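Local structure of nonsense-mediated mRNA decay protein 2 (Saccharomyces cerevisiae, 4LUN) at residues A204-D217 with L231-I243. The protein takes part in nonsense-mediated decay of mRNAs with premature stop codons and interacts through its C-terminus with UPF1, this chain being its N-terminal MIF4G domain. Numbering follows the deposited sequence. Where two conformers were deposited one is given.
Sequences ATAFIKKFAPLFRD and LKGALQSLFKNFI
The ring of Phe-215 drives its edge into the face of Phe-239: CE1 of Phe-215 stands over the centre of the Phe-239 ring, 3.5 Å from CG of Phe-239, and the planes meet at 57° with centroids 4.6 Å apart, an edge-to-face pair. Although its CA–CB bond leads away from helix 231-243, Phe-215 carries CG anti to its own carbonyl carbon (chi1 -66°), which brings the ring back toward that helix. Ile-208 serves both rings: its CG2 sits over the centre of a Phe-215 face and lies 3.5 Å from CE1 of Phe-239. The carbonyl oxygen of Ala-204 borders the Phe-239 ring in its plane, and CB of Ala-204 reaches CE2 of Phe-242 at 3.6 Å. Beside the aromatic group, CB and CD1 of Leu-214 meet CD1 of Leu-235, while CD2 of Leu-214 meets CD2 of Leu-231. The axes of helices 204-210 and 231-243 approach to 12.2 Å at 141°, roughly antiparallel and wide enough apart for aromatic side chains to fill the gap, in the all-helical, HEAT-repeat-like MIF4G fold. CD2 of Phe-207 meets CZ of Phe-239, the two side chains crossing at about a right angle; helix 130-152 adds Leu-144 and Thr-148 against Phe-207, and helix 277-303 brings Leu-299 and Phe-302 to Ile-208. At the polar edge Lys-232, its chain bent at chi3, joins two backbone carbonyls: NZ of Lys-232 donates hydrogen bonds to O of Pro-213 in the 3-10 segment (2.8 Å), almost in line with that C=O, and to O of Arg-216 in the loop that follows (2.7 Å), from above the carbonyl plane. A leucine in place of Lys-232 would probably leave both carbonyls without this donor and the chain from Pro-213 to Arg-216 freer to shift. The guanidinium of Arg-216 points elsewhere, hydrogen-bonding O of Phe-302 through NH2.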
loop_
_atom_site.group_PDB
_atom_site.type_symbol
_atom_site.label_atom_id
_atom_site.label_comp_id
_atom_site.label_asym_id
_atom_site.label_seq_id
_atom_site.Cartn_x
_atom_site.Cartn_y
_atom_site.Cartn_z
ATOM N N ALA A 204 1.745 -8.659 0.417
ATOM C CA ALA A 204 2.848 -8.934 -0.497
ATOM C C ALA A 204 2.313 -9.404 -1.842
ATOM O O ALA A 204 2.772 -8.939 -2.885
ATOM C CB ALA A 204 3.758 -9.979 0.086
ATOM N N THR A 205 1.351 -10.326 -1.816
ATOM C CA THR A 205 0.813 -10.857 -3.071
ATOM C C THR A 205 -0.005 -9.817 -3.826
ATOM O O THR A 205 0.057 -9.734 -5.053
ATOM C CB THR A 205 -0.008 -12.152 -2.867
ATOM O OG1 THR A 205 -1.083 -11.909 -1.954
ATOM C CG2 THR A 205 0.868 -13.210 -2.277
ATOM N N ALA A 206 -0.767 -9.014 -3.097
ATOM C CA ALA A 206 -1.540 -7.957 -3.737
ATOM C C ALA A 206 -0.621 -6.948 -4.392
ATOM O O ALA A 206 -0.941 -6.404 -5.449
ATOM C CB ALA A 206 -2.451 -7.258 -2.728
ATOM N N PHE A 207 0.515 -6.678 -3.755
ATOM C CA PHE A 207 1.416 -5.651 -4.266
ATOM C C PHE A 207 2.124 -6.097 -5.539
ATOM O O PHE A 207 2.213 -5.340 -6.506
ATOM C CB PHE A 207 2.437 -5.231 -3.199
ATOM C CG PHE A 207 3.234 -4.006 -3.573
ATOM C CD1 PHE A 207 2.672 -2.741 -3.487
ATOM C CD2 PHE A 207 4.540 -4.123 -4.003
ATOM C CE1 PHE A 207 3.399 -1.613 -3.829
ATOM C CE2 PHE A 207 5.281 -3.003 -4.347
ATOM C CZ PHE A 207 4.706 -1.742 -4.263
ATOM N N ILE A 208 2.608 -7.330 -5.563
ATOM C CA ILE A 208 3.316 -7.798 -6.753
ATOM C C ILE A 208 2.373 -7.935 -7.945
ATOM O O ILE A 208 2.787 -7.722 -9.077
ATOM C CB ILE A 208 4.064 -9.137 -6.527
ATOM C CG1 ILE A 208 3.091 -10.298 -6.276
ATOM C CG2 ILE A 208 5.089 -8.999 -5.400
ATOM C CD1 ILE A 208 3.797 -11.606 -5.979
ATOM N N LYS A 209 1.112 -8.281 -7.695
ATOM C CA LYS A 209 0.160 -8.458 -8.794
ATOM C C LYS A 209 -0.145 -7.137 -9.478
ATOM O O LYS A 209 -0.288 -7.078 -10.699
ATOM C CB LYS A 209 -1.150 -9.074 -8.292
ATOM C CG LYS A 209 -1.089 -10.561 -7.991
ATOM C CD LYS A 209 -2.359 -10.987 -7.245
ATOM C CE LYS A 209 -2.310 -12.443 -6.836
ATOM N NZ LYS A 209 -3.383 -12.767 -5.848
ATOM N N LYS A 210 -0.269 -6.076 -8.688
ATOM C CA LYS A 210 -0.638 -4.773 -9.213
ATOM C C LYS A 210 0.551 -3.971 -9.733
ATOM O O LYS A 210 0.389 -3.122 -10.612
ATOM C CB LYS A 210 -1.401 -3.973 -8.150
ATOM C CG LYS A 210 -2.113 -2.737 -8.688
ATOM C CD LYS A 210 -3.384 -2.440 -7.906
ATOM C CE LYS A 210 -4.496 -3.442 -8.219
ATOM N NZ LYS A 210 -4.959 -3.323 -9.637
ATOM N N PHE A 211 1.742 -4.233 -9.198
ATOM C CA PHE A 211 2.913 -3.441 -9.563
ATOM C C PHE A 211 4.074 -4.293 -10.052
ATOM O O PHE A 211 5.230 -4.057 -9.705
ATOM C CB PHE A 211 3.323 -2.537 -8.394
ATOM C CG PHE A 211 2.230 -1.599 -7.961
ATOM C CD1 PHE A 211 1.918 -0.484 -8.722
ATOM C CD2 PHE A 211 1.491 -1.847 -6.815
ATOM C CE1 PHE A 211 0.904 0.388 -8.331
ATOM C CE2 PHE A 211 0.480 -0.995 -6.419
ATOM C CZ PHE A 211 0.175 0.127 -7.175
ATOM N N ALA A 212 3.743 -5.286 -10.880
ATOM C CA ALA A 212 4.713 -6.267 -11.386
ATOM C C ALA A 212 6.003 -5.719 -12.006
ATOM O O ALA A 212 7.072 -6.305 -11.795
ATOM C CB ALA A 212 4.032 -7.242 -12.352
ATOM N N PRO A 213 5.922 -4.615 -12.775
ATOM C CA PRO A 213 7.191 -4.147 -13.346
ATOM C C PRO A 213 8.249 -3.796 -12.307
ATOM O O PRO A 213 9.424 -3.789 -12.649
ATOM C CB PRO A 213 6.786 -2.894 -14.129
ATOM C CG PRO A 213 5.350 -3.109 -14.458
ATOM C CD PRO A 213 4.773 -3.847 -13.298
ATOM N N LEU A 214 7.858 -3.535 -11.062
ATOM C CA LEU A 214 8.852 -3.270 -10.027
ATOM C C LEU A 214 9.595 -4.533 -9.633
ATOM O O LEU A 214 10.616 -4.461 -8.972
ATOM C CB LEU A 214 8.199 -2.621 -8.787
ATOM C CG LEU A 214 7.498 -1.279 -9.010
ATOM C CD1 LEU A 214 6.903 -0.748 -7.714
ATOM C CD2 LEU A 214 8.482 -0.249 -9.571
ATOM N N PHE A 215 9.090 -5.700 -10.039
ATOM C CA PHE A 215 9.639 -6.970 -9.561
ATOM C C PHE A 215 10.246 -7.829 -10.656
ATOM O O PHE A 215 10.789 -8.911 -10.391
ATOM C CB PHE A 215 8.564 -7.747 -8.803
ATOM C CG PHE A 215 8.160 -7.075 -7.538
ATOM C CD1 PHE A 215 8.906 -7.261 -6.384
ATOM C CD2 PHE A 215 7.089 -6.198 -7.516
ATOM C CE1 PHE A 215 8.549 -6.616 -5.211
ATOM C CE2 PHE A 215 6.732 -5.541 -6.352
ATOM C CZ PHE A 215 7.476 -5.756 -5.194
ATOM N N ARG A 216 10.171 -7.335 -11.881
ATOM C CA ARG A 216 10.736 -8.041 -13.025
ATOM C C ARG A 216 11.888 -7.247 -13.641
ATOM O O ARG A 216 11.680 -6.189 -14.222
ATOM C CB ARG A 216 9.641 -8.328 -14.053
ATOM C CG ARG A 216 8.406 -8.996 -13.449
ATOM C CD ARG A 216 7.656 -9.834 -14.474
ATOM N NE ARG A 216 6.553 -10.596 -13.889
ATOM C CZ ARG A 216 6.700 -11.725 -13.197
ATOM N NH1 ARG A 216 7.908 -12.230 -12.980
ATOM N NH2 ARG A 216 5.634 -12.348 -12.713
ATOM N N ASP A 217 13.105 -7.762 -13.500
ATOM C CA ASP A 217 14.285 -7.022 -13.944
ATOM C C ASP A 217 14.266 -6.637 -15.417
ATOM O O ASP A 217 14.774 -5.580 -15.786
ATOM C CB ASP A 217 15.583 -7.765 -13.623
ATOM C CG ASP A 217 16.813 -6.971 -14.034
ATOM O OD1 ASP A 217 17.085 -5.927 -13.400
ATOM O OD2 ASP A 217 17.502 -7.377 -14.998
ATOM N N LEU A 231 15.589 1.191 -6.279
ATOM C CA LEU A 231 14.283 0.688 -5.810
ATOM C C LEU A 231 14.009 -0.761 -6.189
ATOM O O LEU A 231 13.664 -1.575 -5.330
ATOM C CB LEU A 231 13.123 1.559 -6.314
ATOM C CG LEU A 231 11.715 1.017 -6.017
ATOM C CD1 LEU A 231 11.390 1.129 -4.526
ATOM C CD2 LEU A 231 10.653 1.751 -6.822
ATOM N N LYS A 232 14.150 -1.096 -7.471
ATOM C CA LYS A 232 13.842 -2.465 -7.900
ATOM C C LYS A 232 14.701 -3.519 -7.182
ATOM O O LYS A 232 14.193 -4.559 -6.751
ATOM C CB LYS A 232 13.895 -2.593 -9.431
ATOM C CG LYS A 232 12.705 -1.945 -10.101
ATOM C CD LYS A 232 12.711 -2.105 -11.628
ATOM C CE LYS A 232 12.486 -3.539 -12.060
ATOM N NZ LYS A 232 12.074 -3.604 -13.512
ATOM N N GLY A 233 15.987 -3.225 -7.020
ATOM C CA GLY A 233 16.892 -4.093 -6.289
ATOM C C GLY A 233 16.515 -4.254 -4.826
ATOM O O GLY A 233 16.585 -5.354 -4.274
ATOM N N ALA A 234 16.117 -3.153 -4.201
ATOM C CA ALA A 234 15.749 -3.159 -2.785
ATOM C C ALA A 234 14.487 -3.965 -2.592
ATOM O O ALA A 234 14.381 -4.764 -1.667
ATOM C CB ALA A 234 15.537 -1.736 -2.283
ATOM N N LEU A 235 13.523 -3.747 -3.479
ATOM C CA LEU A 235 12.264 -4.475 -3.386
ATOM C C LEU A 235 12.434 -5.971 -3.654
ATOM O O LEU A 235 11.777 -6.810 -3.029
ATOM C CB LEU A 235 11.235 -3.897 -4.360
ATOM C CG LEU A 235 10.675 -2.526 -4.021
ATOM C CD1 LEU A 235 9.698 -2.119 -5.125
ATOM C CD2 LEU A 235 9.980 -2.542 -2.649
ATOM N N GLN A 236 13.291 -6.310 -4.605
ATOM C CA GLN A 236 13.566 -7.708 -4.896
ATOM C C GLN A 236 14.196 -8.385 -3.676
ATOM O O GLN A 236 13.840 -9.507 -3.330
ATOM C CB GLN A 236 14.460 -7.832 -6.140
ATOM C CG GLN A 236 13.698 -8.172 -7.438
ATOM C CD GLN A 236 13.479 -6.978 -8.369
ATOM O OE1 GLN A 236 12.605 -6.133 -8.134
ATOM N NE2 GLN A 236 14.257 -6.919 -9.447
ATOM N N SER A 237 15.119 -7.691 -3.018
ATOM C CA SER A 237 15.767 -8.234 -1.821
ATOM C C SER A 237 14.752 -8.431 -0.706
ATOM O O SER A 237 14.703 -9.491 -0.060
ATOM C CB SER A 237 16.870 -7.300 -1.325
ATOM O OG SER A 237 17.334 -7.719 -0.048
ATOM N N LEU A 238 13.937 -7.408 -0.474
ATOM C CA LEU A 238 12.917 -7.472 0.562
ATOM C C LEU A 238 11.935 -8.604 0.332
ATOM O O LEU A 238 11.589 -9.343 1.261
ATOM C CB LEU A 238 12.149 -6.151 0.618
ATOM C CG LEU A 238 11.036 -6.000 1.653
ATOM C CD1 LEU A 238 11.597 -6.182 3.050
ATOM C CD2 LEU A 238 10.375 -4.632 1.506
ATOM N N PHE A 239 11.485 -8.762 -0.909
ATOM C CA PHE A 239 10.460 -9.759 -1.173
ATOM C C PHE A 239 11.019 -11.176 -1.186
ATOM O O PHE A 239 10.348 -12.102 -0.751
ATOM C CB PHE A 239 9.661 -9.439 -2.446
ATOM C CG PHE A 239 8.531 -8.481 -2.215
ATOM C CD1 PHE A 239 7.210 -8.863 -2.440
ATOM C CD2 PHE A 239 8.771 -7.214 -1.703
ATOM C CE1 PHE A 239 6.171 -7.980 -2.203
ATOM C CE2 PHE A 239 7.727 -6.326 -1.461
ATOM C CZ PHE A 239 6.420 -6.713 -1.720
ATOM N N LYS A 240 12.252 -11.345 -1.660
ATOM C CA LYS A 240 12.896 -12.660 -1.614
ATOM C C LYS A 240 13.159 -13.105 -0.170
ATOM O O LYS A 240 12.978 -14.268 0.161
ATOM C CB LYS A 240 14.165 -12.675 -2.474
ATOM C CG LYS A 240 13.849 -12.759 -3.973
ATOM C CD LYS A 240 15.107 -12.818 -4.828
ATOM C CE LYS A 240 14.793 -12.523 -6.293
ATOM N NZ LYS A 240 14.043 -13.627 -6.954
ATOM N N ASN A 241 13.546 -12.172 0.698
ATOM C CA ASN A 241 13.610 -12.488 2.122
ATOM C C ASN A 241 12.246 -12.845 2.704
ATOM O O ASN A 241 12.132 -13.754 3.524
ATOM C CB ASN A 241 14.205 -11.332 2.912
ATOM C CG ASN A 241 15.715 -11.357 2.907
ATOM O OD1 ASN A 241 16.329 -12.193 3.571
ATOM N ND2 ASN A 241 16.323 -10.456 2.143
ATOM N N PHE A 242 11.221 -12.132 2.263
ATOM C CA PHE A 242 9.868 -12.372 2.753
ATOM C C PHE A 242 9.396 -13.729 2.265
ATOM O O PHE A 242 8.696 -14.451 2.968
ATOM C CB PHE A 242 8.935 -11.257 2.276
ATOM C CG PHE A 242 7.566 -11.319 2.891
ATOM C CD1 PHE A 242 7.335 -10.816 4.167
ATOM C CD2 PHE A 242 6.520 -11.868 2.188
ATOM C CE1 PHE A 242 6.073 -10.875 4.732
ATOM C CE2 PHE A 242 5.250 -11.943 2.744
ATOM C CZ PHE A 242 5.026 -11.433 4.024
ATOM N N ILE A 243 9.775 -14.081 1.048
ATOM C CA ILE A 243 9.391 -15.376 0.503
ATOM C C ILE A 243 10.064 -16.521 1.265
ATOM O O ILE A 243 9.421 -17.531 1.560
ATOM C CB ILE A 243 9.681 -15.452 -1.006
ATOM C CG1 ILE A 243 8.736 -14.532 -1.768
ATOM C CG2 ILE A 243 9.519 -16.890 -1.504
ATOM C CD1 ILE A 243 9.108 -14.389 -3.233
#